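Local coordinates for protein thymidylate kinase (Ehrlichia chaffeensis, PDB 3LD9) that probably phosphorylates dTMP to dTDP at the expense of ATP, a step shared by the de novo and salvage routes to dTTP, at residues L56-G61 with S68-L73; E94-I99 with L140-Y145; S118-Q123 with S132-L137; I148-D153 with L214-V219. All coordinates share one frame; numbering follows the deposited sequence.

Contact 1 of 4, residues L56-G61 with S68-L73; sequences LTREPG and SVRNLL
Arg58 and Arg70 lie flat on one another, their guanidinium planes 3° apart and their centres 3.7 Å from each other. The overlap is not symmetric: Arg70 NH1 stands over the centre of the Arg58 group, 3.5 Å from Arg58 CZ, whereas Arg58 NH2 sits nearer the rim of the Arg70 group. Both chains are extended from CG to NE and meet at about a right angle. Arg58 takes a first torsion of 73°, which puts CG between its backbone N and carbonyl carbon; its NH2 is also salt-bridged to Glu67, which would probably offset part of the positive charge gathered there.

The segments join the end of strand 54-58, an outer strand of the parallel sheet of this P-loop nucleoside monophosphate kinase fold, to helix 64-74. As in other thymidylate kinases, the loop following this strand probably borders the dTMP site, and the Arg58 side chain lies about 7 Å from that of Thr35 in the predicted ATP site.

A single hydrogen bond spans the contact: Arg70 NH1 donates to Pro60 O over 2.7 Å at an N-H...O angle of 155°, with the oxygen in the guanidinium plane, at its edge. Pro60 follows a cis peptide bond. It adds packing, Pro60 CD resting 3.8 Å from Arg70 NH1, and also touches Phe88 and Met91 of helix 81-105.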
loop_
_atom_site.group_PDB
_atom_site.type_symbol
_atom_site.label_atom_id
_atom_site.label_comp_id
_atom_site.label_asym_id
_atom_site.label_seq_id
_atom_site.Cartn_x
_atom_site.Cartn_y
_atom_site.Cartn_z
ATOM N N LEU A 56 -3.595 1.739 -17.145
ATOM C CA LEU A 56 -2.334 2.396 -17.517
ATOM C C LEU A 56 -1.488 2.468 -16.268
ATOM O O LEU A 56 -1.948 2.958 -15.256
ATOM C CB LEU A 56 -2.575 3.817 -18.051
ATOM C CG LEU A 56 -1.306 4.608 -18.454
ATOM C CD1 LEU A 56 -0.557 3.880 -19.558
ATOM C CD2 LEU A 56 -1.665 6.033 -18.907
ATOM N N THR A 57 -0.243 2.010 -16.358
ATOM C CA THR A 57 0.653 1.982 -15.220
ATOM C C THR A 57 2.092 2.244 -15.702
ATOM O O THR A 57 2.322 2.490 -16.881
ATOM C CB THR A 57 0.460 0.645 -14.485
ATOM O OG1 THR A 57 1.086 0.684 -13.193
ATOM C CG2 THR A 57 0.960 -0.564 -15.331
ATOM N N ARG A 58 3.051 2.234 -14.784
ATOM C CA ARG A 58 4.405 2.553 -15.100
ATOM C C ARG A 58 5.364 2.006 -14.025
ATOM O O ARG A 58 4.975 1.786 -12.870
ATOM C CB ARG A 58 4.560 4.077 -15.172
ATOM C CG ARG A 58 4.518 4.727 -13.789
ATOM C CD ARG A 58 4.562 6.241 -13.850
ATOM N NE ARG A 58 4.866 6.779 -12.513
ATOM C CZ ARG A 58 5.385 7.985 -12.254
ATOM N NH1 ARG A 58 5.683 8.831 -13.240
ATOM N NH2 ARG A 58 5.603 8.347 -10.990
ATOM N N GLU A 59 6.614 1.845 -14.401
ATOM C CA GLU A 59 7.668 1.512 -13.468
ATOM C C GLU A 59 8.824 2.504 -13.683
ATOM O O GLU A 59 8.965 3.051 -14.766
ATOM C CB GLU A 59 8.175 0.074 -13.694
ATOM C CG GLU A 59 7.098 -0.997 -13.512
ATOM C CD GLU A 59 7.666 -2.384 -13.297
ATOM O OE1 GLU A 59 6.899 -3.238 -12.837
ATOM O OE2 GLU A 59 8.856 -2.638 -13.611
ATOM N N PRO A 60 9.642 2.733 -12.650
ATOM C CA PRO A 60 9.387 2.249 -11.290
ATOM C C PRO A 60 8.227 3.032 -10.687
ATOM O O PRO A 60 8.198 4.232 -10.793
ATOM C CB PRO A 60 10.677 2.538 -10.561
ATOM C CG PRO A 60 11.345 3.630 -11.309
ATOM C CD PRO A 60 10.894 3.501 -12.758
ATOM N N GLY A 61 7.240 2.324 -10.159
ATOM C CA GLY A 61 6.027 2.908 -9.624
ATOM C C GLY A 61 4.884 1.898 -9.671
ATOM O O GLY A 61 5.103 0.683 -9.610
ATOM N N SER A 68 6.439 5.978 -3.561
ATOM C CA SER A 68 7.209 6.593 -2.478
ATOM C C SER A 68 8.678 6.180 -2.514
ATOM O O SER A 68 9.558 7.015 -2.279
ATOM C CB SER A 68 6.642 6.305 -1.101
ATOM O OG SER A 68 5.407 6.967 -0.890
ATOM N N VAL A 69 8.940 4.901 -2.757
ATOM C CA VAL A 69 10.315 4.417 -2.885
ATOM C C VAL A 69 10.980 5.085 -4.100
ATOM O O VAL A 69 12.146 5.454 -4.022
ATOM C CB VAL A 69 10.397 2.880 -3.026
ATOM C CG1 VAL A 69 11.848 2.408 -3.381
ATOM C CG2 VAL A 69 9.929 2.217 -1.775
ATOM N N ARG A 70 10.256 5.223 -5.211
ATOM C CA ARG A 70 10.803 5.910 -6.396
ATOM C C ARG A 70 11.276 7.345 -6.085
ATOM O O ARG A 70 12.320 7.785 -6.594
ATOM C CB ARG A 70 9.777 5.930 -7.501
ATOM C CG ARG A 70 10.127 6.777 -8.747
ATOM C CD ARG A 70 8.872 7.220 -9.447
ATOM N NE ARG A 70 9.180 8.037 -10.627
ATOM C CZ ARG A 70 9.024 7.671 -11.904
ATOM N NH1 ARG A 70 8.542 6.474 -12.253
ATOM N NH2 ARG A 70 9.359 8.533 -12.853
ATOM N N ASN A 71 10.533 8.067 -5.249
ATOM C CA ASN A 71 10.895 9.445 -4.906
ATOM C C ASN A 71 12.143 9.486 -4.064
ATOM O O ASN A 71 12.981 10.367 -4.262
ATOM C CB ASN A 71 9.759 10.162 -4.162
ATOM C CG ASN A 71 8.491 10.290 -4.997
ATOM O OD1 ASN A 71 8.516 10.184 -6.207
ATOM N ND2 ASN A 71 7.364 10.479 -4.326
ATOM N N LEU A 72 12.274 8.555 -3.110
ATOM C CA LEU A 72 13.522 8.370 -2.388
ATOM C C LEU A 72 14.702 8.108 -3.304
ATOM O O LEU A 72 15.780 8.706 -3.132
ATOM C CB LEU A 72 13.453 7.191 -1.426
ATOM C CG LEU A 72 12.701 7.437 -0.145
ATOM C CD1 LEU A 72 12.715 6.182 0.700
ATOM C CD2 LEU A 72 13.336 8.661 0.601
ATOM N N LEU A 73 14.524 7.178 -4.232
ATOM C CA LEU A 73 15.647 6.761 -5.068
ATOM C C LEU A 73 16.062 7.947 -5.922
ATOM O O LEU A 73 17.244 8.151 -6.145
ATOM C CB LEU A 73 15.316 5.557 -5.957
ATOM C CG LEU A 73 15.052 4.245 -5.200
ATOM C CD1 LEU A 73 14.546 3.170 -6.165
ATOM C CD2 LEU A 73 16.308 3.755 -4.447
#

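Contact 2 of 4, residues E94-I99 with L140-Y145; sequences EHFVKI and LVIDVY
Phe96 of helix 81-105 pushes its ring against the chain that leaves helix 131-141, bridging two helical elements of the P-loop kinase fold just ahead of the point where the chain enters strand 148-153. The apolar part of the contact is built on that ring. A first torsion of -176° swings the phenyl off the helix, CG lying opposite the backbone N, and presents one face to Ile142, the first residue to leave helical geometry. Ile142 CB stands almost on the ring normal, 4.0 Å from the centroid, in a CH-pi contact, and Ile142 CG2 follows at 4.0 Å from Phe96 CG. Val144 adds its CB, 4.0 Å from Phe96 CZ. The ring thus meets four successive residues, Val141 to Val144, and Ile142 in addition lays CD1 over a face of the Tyr145 ring within its own segment.

Polar atoms crowd the ring without bonding to it. Val141 O comes within 3.7 Å of Phe96 CD2 and accepts a hydrogen bond from NH1 of Arg93, three residues before Phe96 on the same helix. On the other flank of helix 81-105, Glu94 and Lys98 form a salt bridge; Glu94 is also bonded to Ser83 and the Asp80 amide of the second subunit, and Lys98 to the Gly78 carbonyl of that subunit.

Asp143 turns its carboxylate 79° to the ring plane and is salt-bridged to Lys101, while its OD1 lies at the ring edge, 3.3 Å from Phe96 CZ.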
loop_
_atom_site.group_PDB
_atom_site.type_symbol
_atom_site.label_atom_id
_atom_site.label_comp_id
_atom_site.label_asym_id
_atom_site.label_seq_id
_atom_site.Cartn_x
_atom_site.Cartn_y
_atom_site.Cartn_z
ATOM N N GLU A 94 6.242 -6.255 -6.481
ATOM C CA GLU A 94 5.059 -5.619 -5.898
ATOM C C GLU A 94 4.019 -5.224 -6.956
ATOM O O GLU A 94 2.806 -5.490 -6.816
ATOM C CB GLU A 94 5.455 -4.366 -5.110
ATOM C CG GLU A 94 5.808 -4.573 -3.631
ATOM C CD GLU A 94 4.726 -5.260 -2.817
ATOM O OE1 GLU A 94 4.839 -6.497 -2.600
ATOM O OE2 GLU A 94 3.760 -4.568 -2.395
ATOM N N HIS A 95 4.506 -4.572 -7.995
ATOM C CA HIS A 95 3.672 -4.064 -9.065
ATOM C C HIS A 95 3.006 -5.199 -9.827
ATOM O O HIS A 95 1.823 -5.139 -10.160
ATOM C CB HIS A 95 4.536 -3.248 -9.990
ATOM C CG HIS A 95 3.796 -2.510 -11.058
ATOM N ND1 HIS A 95 4.367 -2.222 -12.270
ATOM C CD2 HIS A 95 2.562 -1.965 -11.084
ATOM C CE1 HIS A 95 3.520 -1.514 -12.996
ATOM N NE2 HIS A 95 2.409 -1.347 -12.300
ATOM N N PHE A 96 3.776 -6.239 -10.107
ATOM C CA PHE A 96 3.231 -7.360 -10.825
ATOM C C PHE A 96 2.126 -8.048 -10.041
ATOM O O PHE A 96 1.069 -8.349 -10.607
ATOM C CB PHE A 96 4.297 -8.374 -11.170
ATOM C CG PHE A 96 3.777 -9.490 -11.994
ATOM C CD1 PHE A 96 3.467 -9.284 -13.324
ATOM C CD2 PHE A 96 3.568 -10.728 -11.452
ATOM C CE1 PHE A 96 2.962 -10.301 -14.107
ATOM C CE2 PHE A 96 3.045 -11.754 -12.221
ATOM C CZ PHE A 96 2.754 -11.539 -13.567
ATOM N N VAL A 97 2.377 -8.312 -8.763
ATOM C CA VAL A 97 1.423 -9.057 -7.951
ATOM C C VAL A 97 0.168 -8.220 -7.620
ATOM O O VAL A 97 -0.934 -8.735 -7.636
ATOM C CB VAL A 97 2.084 -9.620 -6.652
ATOM C CG1 VAL A 97 1.018 -10.273 -5.758
ATOM C CG2 VAL A 97 3.144 -10.673 -7.003
ATOM N N LYS A 98 0.336 -6.923 -7.358
ATOM C CA LYS A 98 -0.789 -6.106 -6.947
ATOM C C LYS A 98 -1.604 -5.550 -8.106
ATOM O O LYS A 98 -2.816 -5.504 -8.006
ATOM C CB LYS A 98 -0.324 -5.021 -5.948
ATOM C CG LYS A 98 0.095 -5.717 -4.587
ATOM C CD LYS A 98 0.653 -4.776 -3.530
ATOM C CE LYS A 98 0.766 -5.451 -2.134
ATOM N NZ LYS A 98 1.945 -6.360 -1.971
ATOM N N ILE A 99 -0.960 -5.191 -9.217
ATOM C CA ILE A 99 -1.627 -4.449 -10.275
ATOM C C ILE A 99 -1.653 -5.245 -11.554
ATOM O O ILE A 99 -2.721 -5.531 -12.072
ATOM C CB ILE A 99 -0.926 -3.108 -10.565
ATOM C CG1 ILE A 99 -0.816 -2.268 -9.284
ATOM C CG2 ILE A 99 -1.655 -2.359 -11.669
ATOM C CD1 ILE A 99 -2.164 -1.952 -8.586
ATOM N N LEU A 140 12.142 -14.466 -11.960
ATOM C CA LEU A 140 11.850 -14.772 -10.590
ATOM C C LEU A 140 10.614 -13.997 -10.165
ATOM O O LEU A 140 9.802 -14.522 -9.426
ATOM C CB LEU A 140 13.039 -14.404 -9.673
ATOM C CG LEU A 140 12.868 -14.661 -8.178
ATOM C CD1 LEU A 140 12.907 -16.185 -7.861
ATOM C CD2 LEU A 140 13.936 -13.923 -7.414
ATOM N N VAL A 141 10.458 -12.762 -10.636
ATOM C CA VAL A 141 9.379 -11.887 -10.106
ATOM C C VAL A 141 8.106 -11.796 -10.913
ATOM O O VAL A 141 7.094 -11.344 -10.394
ATOM C CB VAL A 141 9.890 -10.494 -9.744
ATOM C CG1 VAL A 141 11.020 -10.621 -8.701
ATOM C CG2 VAL A 141 10.340 -9.717 -10.951
ATOM N N ILE A 142 8.114 -12.233 -12.166
ATOM C CA ILE A 142 6.896 -12.214 -12.976
ATOM C C ILE A 142 6.658 -13.581 -13.610
ATOM O O ILE A 142 7.598 -14.283 -13.874
ATOM C CB ILE A 142 6.961 -11.117 -14.083
ATOM C CG1 ILE A 142 7.898 -11.504 -15.226
ATOM C CG2 ILE A 142 7.424 -9.774 -13.488
ATOM C CD1 ILE A 142 7.877 -10.501 -16.390
ATOM N N ASP A 143 5.405 -13.936 -13.867
ATOM C CA ASP A 143 5.073 -15.192 -14.540
ATOM C C ASP A 143 4.178 -15.011 -15.796
ATOM O O ASP A 143 3.659 -15.977 -16.349
ATOM C CB ASP A 143 4.474 -16.189 -13.539
ATOM C CG ASP A 143 3.214 -15.678 -12.846
ATOM O OD1 ASP A 143 2.490 -14.811 -13.386
ATOM O OD2 ASP A 143 2.937 -16.172 -11.729
ATOM N N VAL A 144 4.024 -13.769 -16.239
ATOM C CA VAL A 144 3.376 -13.445 -17.483
ATOM C C VAL A 144 4.231 -12.352 -18.142
ATOM O O VAL A 144 4.459 -11.306 -17.531
ATOM C CB VAL A 144 1.943 -12.909 -17.261
ATOM C CG1 VAL A 144 1.292 -12.557 -18.588
ATOM C CG2 VAL A 144 1.076 -13.935 -16.521
ATOM N N TYR A 145 4.730 -12.608 -19.351
ATOM C CA TYR A 145 5.513 -11.624 -20.091
ATOM C C TYR A 145 4.615 -10.763 -20.991
ATOM O O TYR A 145 3.495 -11.142 -21.297
ATOM C CB TYR A 145 6.634 -12.308 -20.900
ATOM C CG TYR A 145 7.783 -12.794 -20.026
ATOM C CD1 TYR A 145 8.993 -12.128 -20.000
ATOM C CD2 TYR A 145 7.643 -13.918 -19.203
ATOM C CE1 TYR A 145 10.039 -12.570 -19.205
ATOM C CE2 TYR A 145 8.703 -14.361 -18.384
ATOM C CZ TYR A 145 9.889 -13.681 -18.392
ATOM O OH TYR A 145 10.949 -14.096 -17.585
#

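Contact 3 of 4, residues S118-Q123 with S132-L137; sequences STIAYQ and SLIDQL
Ile134 overlaps Ile120 through its CG2 branch, which comes within 3.6 Å of Ile120 CD1. The two residues belong to helices 116-126 and 131-141, which are joined by a short link and form a helical hairpin on the kinase's alpha/beta core; segments 118-123 and 132-137 run nearly antiparallel, their axes at 151° and 9.9 Å apart at closest approach. Ile134 reaches into the opposite helix with both of its branches. CG2 also meets Thr119 CG2 at 3.9 Å, and CD1, at the end of the extended CG1 arm (chi2 177°), lands 3.8 Å from Gln123 CB and equally near Thr119 O, the backbone acceptor for Gln123 N.

The contact is wholly van der Waals. No polar pair joins the two segments; Thr119 OG1 is bonded instead to Arg92 of helix 81-105, whose Leu85 also packs on Ile134. Gln123 bends at chi2, so that its amide is carried away from Ile134 while CB remains in touch. Tyr122 on the same helix bonds through OH to Asp30 N of the predicted ATP-binding loop.

At the margin, Ile120 CD1 lies 3.6 Å from Asp135 OD2.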
loop_
_atom_site.group_PDB
_atom_site.type_symbol
_atom_site.label_atom_id
_atom_site.label_comp_id
_atom_site.label_asym_id
_atom_site.label_seq_id
_atom_site.Cartn_x
_atom_site.Cartn_y
_atom_site.Cartn_z
ATOM N N SER A 118 13.711 -2.209 -20.072
ATOM C CA SER A 118 14.488 -1.081 -19.548
ATOM C C SER A 118 15.609 -1.560 -18.619
ATOM O O SER A 118 16.709 -1.030 -18.639
ATOM C CB SER A 118 13.588 -0.063 -18.831
ATOM O OG SER A 118 12.894 0.721 -19.841
ATOM N N THR A 119 15.312 -2.564 -17.809
ATOM C CA THR A 119 16.272 -3.050 -16.818
ATOM C C THR A 119 17.473 -3.686 -17.459
ATOM O O THR A 119 18.592 -3.443 -17.030
ATOM C CB THR A 119 15.629 -4.034 -15.828
ATOM O OG1 THR A 119 14.389 -3.492 -15.387
ATOM C CG2 THR A 119 16.533 -4.222 -14.641
ATOM N N ILE A 120 17.270 -4.476 -18.504
ATOM C CA ILE A 120 18.401 -5.026 -19.286
ATOM C C ILE A 120 19.214 -3.922 -19.955
ATOM O O ILE A 120 20.457 -3.910 -19.900
ATOM C CB ILE A 120 17.896 -6.016 -20.386
ATOM C CG1 ILE A 120 17.479 -7.349 -19.745
ATOM C CG2 ILE A 120 18.954 -6.230 -21.439
ATOM C CD1 ILE A 120 18.684 -8.261 -19.417
ATOM N N ALA A 121 18.521 -2.979 -20.589
ATOM C CA ALA A 121 19.216 -1.907 -21.288
ATOM C C ALA A 121 19.991 -0.989 -20.338
ATOM O O ALA A 121 21.139 -0.669 -20.589
ATOM C CB ALA A 121 18.222 -1.094 -22.179
ATOM N N TYR A 122 19.361 -0.561 -19.249
ATOM C CA TYR A 122 20.020 0.364 -18.336
ATOM C C TYR A 122 20.957 -0.345 -17.360
ATOM O O TYR A 122 22.139 0.017 -17.273
ATOM C CB TYR A 122 19.005 1.219 -17.595
ATOM C CG TYR A 122 18.500 2.363 -18.442
ATOM C CD1 TYR A 122 17.396 2.219 -19.289
ATOM C CD2 TYR A 122 19.163 3.577 -18.432
ATOM C CE1 TYR A 122 16.945 3.281 -20.059
ATOM C CE2 TYR A 122 18.738 4.633 -19.206
ATOM C CZ TYR A 122 17.634 4.491 -20.011
ATOM O OH TYR A 122 17.274 5.580 -20.787
ATOM N N GLN A 123 20.452 -1.330 -16.609
ATOM C CA GLN A 123 21.283 -1.966 -15.570
ATOM C C GLN A 123 22.336 -2.900 -16.181
ATOM O O GLN A 123 23.440 -3.054 -15.626
ATOM C CB GLN A 123 20.436 -2.745 -14.552
ATOM C CG GLN A 123 19.798 -1.868 -13.432
ATOM C CD GLN A 123 19.052 -0.670 -13.985
ATOM O OE1 GLN A 123 17.995 -0.837 -14.560
ATOM N NE2 GLN A 123 19.614 0.530 -13.841
ATOM N N SER A 132 22.350 -12.095 -17.824
ATOM C CA SER A 132 21.740 -13.364 -17.473
ATOM C C SER A 132 21.180 -13.303 -16.068
ATOM O O SER A 132 20.094 -13.827 -15.825
ATOM C CB SER A 132 22.714 -14.532 -17.646
ATOM O OG SER A 132 23.702 -14.514 -16.640
ATOM N N LEU A 133 21.870 -12.619 -15.149
ATOM C CA LEU A 133 21.331 -12.388 -13.806
ATOM C C LEU A 133 20.032 -11.595 -13.832
ATOM O O LEU A 133 19.071 -11.906 -13.084
ATOM C CB LEU A 133 22.361 -11.669 -12.931
ATOM C CG LEU A 133 21.912 -10.988 -11.630
ATOM C CD1 LEU A 133 21.381 -12.014 -10.622
ATOM C CD2 LEU A 133 23.074 -10.195 -11.042
ATOM N N ILE A 134 19.994 -10.560 -14.672
ATOM C CA ILE A 134 18.828 -9.684 -14.794
ATOM C C ILE A 134 17.662 -10.462 -15.400
ATOM O O ILE A 134 16.530 -10.317 -14.942
ATOM C CB ILE A 134 19.163 -8.416 -15.637
ATOM C CG1 ILE A 134 20.215 -7.575 -14.907
ATOM C CG2 ILE A 134 17.912 -7.601 -15.931
ATOM C CD1 ILE A 134 20.690 -6.352 -15.654
ATOM N N ASP A 135 17.929 -11.305 -16.414
ATOM C CA ASP A 135 16.894 -12.211 -16.909
ATOM C C ASP A 135 16.311 -13.112 -15.800
ATOM O O ASP A 135 15.086 -13.290 -15.699
ATOM C CB ASP A 135 17.416 -13.089 -18.057
ATOM C CG ASP A 135 17.494 -12.351 -19.376
ATOM O OD1 ASP A 135 18.239 -12.853 -20.246
ATOM O OD2 ASP A 135 16.814 -11.302 -19.561
ATOM N N GLN A 136 17.197 -13.675 -14.986
ATOM C CA GLN A 136 16.790 -14.556 -13.900
ATOM C C GLN A 136 15.943 -13.801 -12.858
ATOM O O GLN A 136 14.955 -14.333 -12.391
ATOM C CB GLN A 136 18.002 -15.198 -13.201
ATOM C CG GLN A 136 18.784 -16.238 -14.016
ATOM C CD GLN A 136 20.041 -16.711 -13.275
ATOM O OE1 GLN A 136 20.234 -16.405 -12.091
ATOM N NE2 GLN A 136 20.894 -17.460 -13.967
ATOM N N LEU A 137 16.368 -12.594 -12.494
ATOM C CA LEU A 137 15.675 -11.784 -11.513
ATOM C C LEU A 137 14.278 -11.414 -11.994
ATOM O O LEU A 137 13.311 -11.535 -11.257
ATOM C CB LEU A 137 16.489 -10.535 -11.195
ATOM C CG LEU A 137 17.728 -10.771 -10.317
ATOM C CD1 LEU A 137 18.573 -9.483 -10.192
ATOM C CD2 LEU A 137 17.325 -11.296 -8.969
#

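Contact 4 of 4, residues I148-D153 with L214-V219; sequences ITFIID and LEVIKV
Phe150 lays one face of its ring against Val216, whose CG1 is 3.8 Å from the centroid and 22° off the normal, shifted toward the rim: a CH-pi contact. A first torsion of -63°, with CG opposite the carbonyl carbon and beside the backbone N, carries the ring toward the helix. The nearest ring atom is Phe150 CZ, 3.6 Å from Val216 CG1, and the other branch, CG2, lies beside the CG and CD1 side of the same ring. The CZ end also packs against the backbone carbonyl, Val216 O lying 3.5 Å from Phe150 CZ. On the opposite face Ile148 CG2 sits over the rim, so the phenyl is gripped between a valine of the helix and a residue two positions back on its own strand.

Strand 148-153 lies next to the central strand of the parallel sheet of this P-loop kinase. Helix 208-220, at the C-terminal end of the chain, packs on that sheet, its segment 214-219 running at 156° to the strand, nearly antiparallel. Leu41 of helix 34-49 and Ile197 of strand 194-198 also touch Val216.

Val219, one turn on, approaches from the ring's far end: its CB lies 3.7 Å from Phe150 CE1 at the edge, near the ring plane. Val219 CG1 also meets Ile148 CG2 at 4.3 Å.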
loop_
_atom_site.group_PDB
_atom_site.type_symbol
_atom_site.label_atom_id
_atom_site.label_comp_id
_atom_site.label_asym_id
_atom_site.label_seq_id
_atom_site.Cartn_x
_atom_site.Cartn_y
_atom_site.Cartn_z
ATOM N N ILE A 148 3.062 -7.750 -26.273
ATOM C CA ILE A 148 3.578 -6.856 -27.303
ATOM C C ILE A 148 4.360 -5.779 -26.598
ATOM O O ILE A 148 3.870 -5.210 -25.640
ATOM C CB ILE A 148 2.423 -6.148 -28.096
ATOM C CG1 ILE A 148 1.563 -7.166 -28.841
ATOM C CG2 ILE A 148 2.999 -5.139 -29.104
ATOM C CD1 ILE A 148 0.298 -6.561 -29.496
ATOM N N THR A 149 5.566 -5.494 -27.078
ATOM C CA THR A 149 6.419 -4.441 -26.523
ATOM C C THR A 149 6.849 -3.493 -27.633
ATOM O O THR A 149 7.443 -3.915 -28.622
ATOM C CB THR A 149 7.675 -5.054 -25.882
ATOM O OG1 THR A 149 7.292 -5.812 -24.736
ATOM C CG2 THR A 149 8.694 -3.986 -25.454
ATOM N N PHE A 150 6.508 -2.217 -27.487
ATOM C CA PHE A 150 6.925 -1.186 -28.430
ATOM C C PHE A 150 8.199 -0.526 -27.949
ATOM O O PHE A 150 8.207 0.121 -26.883
ATOM C CB PHE A 150 5.829 -0.136 -28.570
ATOM C CG PHE A 150 4.559 -0.674 -29.139
ATOM C CD1 PHE A 150 4.472 -0.961 -30.471
ATOM C CD2 PHE A 150 3.474 -0.926 -28.342
ATOM C CE1 PHE A 150 3.321 -1.444 -31.006
ATOM C CE2 PHE A 150 2.294 -1.443 -28.880
ATOM C CZ PHE A 150 2.221 -1.691 -30.203
ATOM N N ILE A 151 9.277 -0.694 -28.705
ATOM C CA ILE A 151 10.533 -0.025 -28.404
ATOM C C ILE A 151 10.597 1.208 -29.290
ATOM O O ILE A 151 10.783 1.092 -30.512
ATOM C CB ILE A 151 11.743 -0.977 -28.621
ATOM C CG1 ILE A 151 11.727 -2.115 -27.592
ATOM C CG2 ILE A 151 13.068 -0.234 -28.528
ATOM C CD1 ILE A 151 12.523 -3.331 -27.999
ATOM N N ILE A 152 10.425 2.387 -28.703
ATOM C CA ILE A 152 10.421 3.636 -29.488
ATOM C C ILE A 152 11.847 4.158 -29.820
ATOM O O ILE A 152 12.584 4.594 -28.929
ATOM C CB ILE A 152 9.632 4.743 -28.739
ATOM C CG1 ILE A 152 8.250 4.248 -28.293
ATOM C CG2 ILE A 152 9.458 5.952 -29.607
ATOM C CD1 ILE A 152 7.437 3.665 -29.403
ATOM N N ASP A 153 12.235 4.141 -31.091
ATOM C CA ASP A 153 13.610 4.443 -31.485
ATOM C C ASP A 153 13.822 5.902 -31.920
ATOM O O ASP A 153 13.306 6.315 -32.960
ATOM C CB ASP A 153 13.999 3.533 -32.659
ATOM C CG ASP A 153 15.490 3.488 -32.912
ATOM O OD1 ASP A 153 16.284 3.813 -32.006
ATOM O OD2 ASP A 153 15.869 3.074 -34.019
ATOM N N LEU A 214 0.519 6.219 -34.849
ATOM C CA LEU A 214 -0.099 5.495 -35.956
ATOM C C LEU A 214 0.632 4.164 -36.200
ATOM O O LEU A 214 -0.009 3.158 -36.467
ATOM C CB LEU A 214 -0.123 6.351 -37.240
ATOM C CG LEU A 214 -0.999 7.622 -37.243
ATOM C CD1 LEU A 214 -0.790 8.463 -38.552
ATOM C CD2 LEU A 214 -2.486 7.297 -37.033
ATOM N N GLU A 215 1.955 4.148 -36.084
ATOM C CA GLU A 215 2.715 2.888 -36.196
ATOM C C GLU A 215 2.375 1.895 -35.095
ATOM O O GLU A 215 2.276 0.700 -35.352
ATOM C CB GLU A 215 4.231 3.135 -36.244
ATOM C CG GLU A 215 4.663 3.905 -37.489
ATOM C CD GLU A 215 4.557 3.070 -38.762
ATOM O OE1 GLU A 215 3.938 3.504 -39.743
ATOM O OE2 GLU A 215 5.099 1.963 -38.779
ATOM N N VAL A 216 2.170 2.401 -33.877
ATOM C CA VAL A 216 1.765 1.565 -32.735
ATOM C C VAL A 216 0.398 0.907 -32.968
ATOM O O VAL A 216 0.207 -0.296 -32.768
ATOM C CB VAL A 216 1.688 2.391 -31.435
ATOM C CG1 VAL A 216 0.884 1.623 -30.321
ATOM C CG2 VAL A 216 3.083 2.778 -30.953
ATOM N N ILE A 217 -0.554 1.705 -33.416
ATOM C CA ILE A 217 -1.877 1.204 -33.743
ATOM C C ILE A 217 -1.777 0.173 -34.877
ATOM O O ILE A 217 -2.489 -0.829 -34.871
ATOM C CB ILE A 217 -2.810 2.385 -34.160
ATOM C CG1 ILE A 217 -3.079 3.291 -32.945
ATOM C CG2 ILE A 217 -4.098 1.847 -34.787
ATOM C CD1 ILE A 217 -3.851 4.589 -33.246
ATOM N N LYS A 218 -0.894 0.431 -35.843
ATOM C CA LYS A 218 -0.694 -0.481 -36.991
ATOM C C LYS A 218 -0.243 -1.888 -36.576
ATOM O O LYS A 218 -0.773 -2.892 -37.070
ATOM C CB LYS A 218 0.314 0.099 -37.984
ATOM C CG LYS A 218 0.535 -0.773 -39.214
ATOM C CD LYS A 218 1.397 -0.098 -40.299
ATOM C CE LYS A 218 1.850 -1.124 -41.343
ATOM N NZ LYS A 218 2.404 -0.542 -42.615
ATOM N N VAL A 219 0.737 -1.964 -35.674
ATOM C CA VAL A 219 1.145 -3.259 -35.114
ATOM C C VAL A 219 -0.023 -4.028 -34.482
ATOM O O VAL A 219 -0.108 -5.235 -34.626
ATOM C CB VAL A 219 2.304 -3.119 -34.097
ATOM C CG1 VAL A 219 2.472 -4.401 -33.286
ATOM C CG2 VAL A 219 3.591 -2.761 -34.814
#

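How the contacts relate
Contacts 2 and 3 are the more buried pair and share helix 131-141, whereas contacts 1 and 4 are partly buried and reach the same parallel sheet from opposite sides of the chain's centre. Both of these come near the predicted ATP-binding loop without touching it. Charge and a hydrogen bond dominate contact 1, at the outer strand; contacts 3 and 4 are apolar, aliphatic in one and phenyl-centred in the other, and contact 2 sets a phenyl ring beside a charged carboxylate. Contacts 1 and 2 are tied directly by His95, which bonds to Thr57 OG1 and Glu59 OE1. Contacts 1, 2 and 3 also touch the second subunit, while contact 4 is untouched by other chains of the assembly.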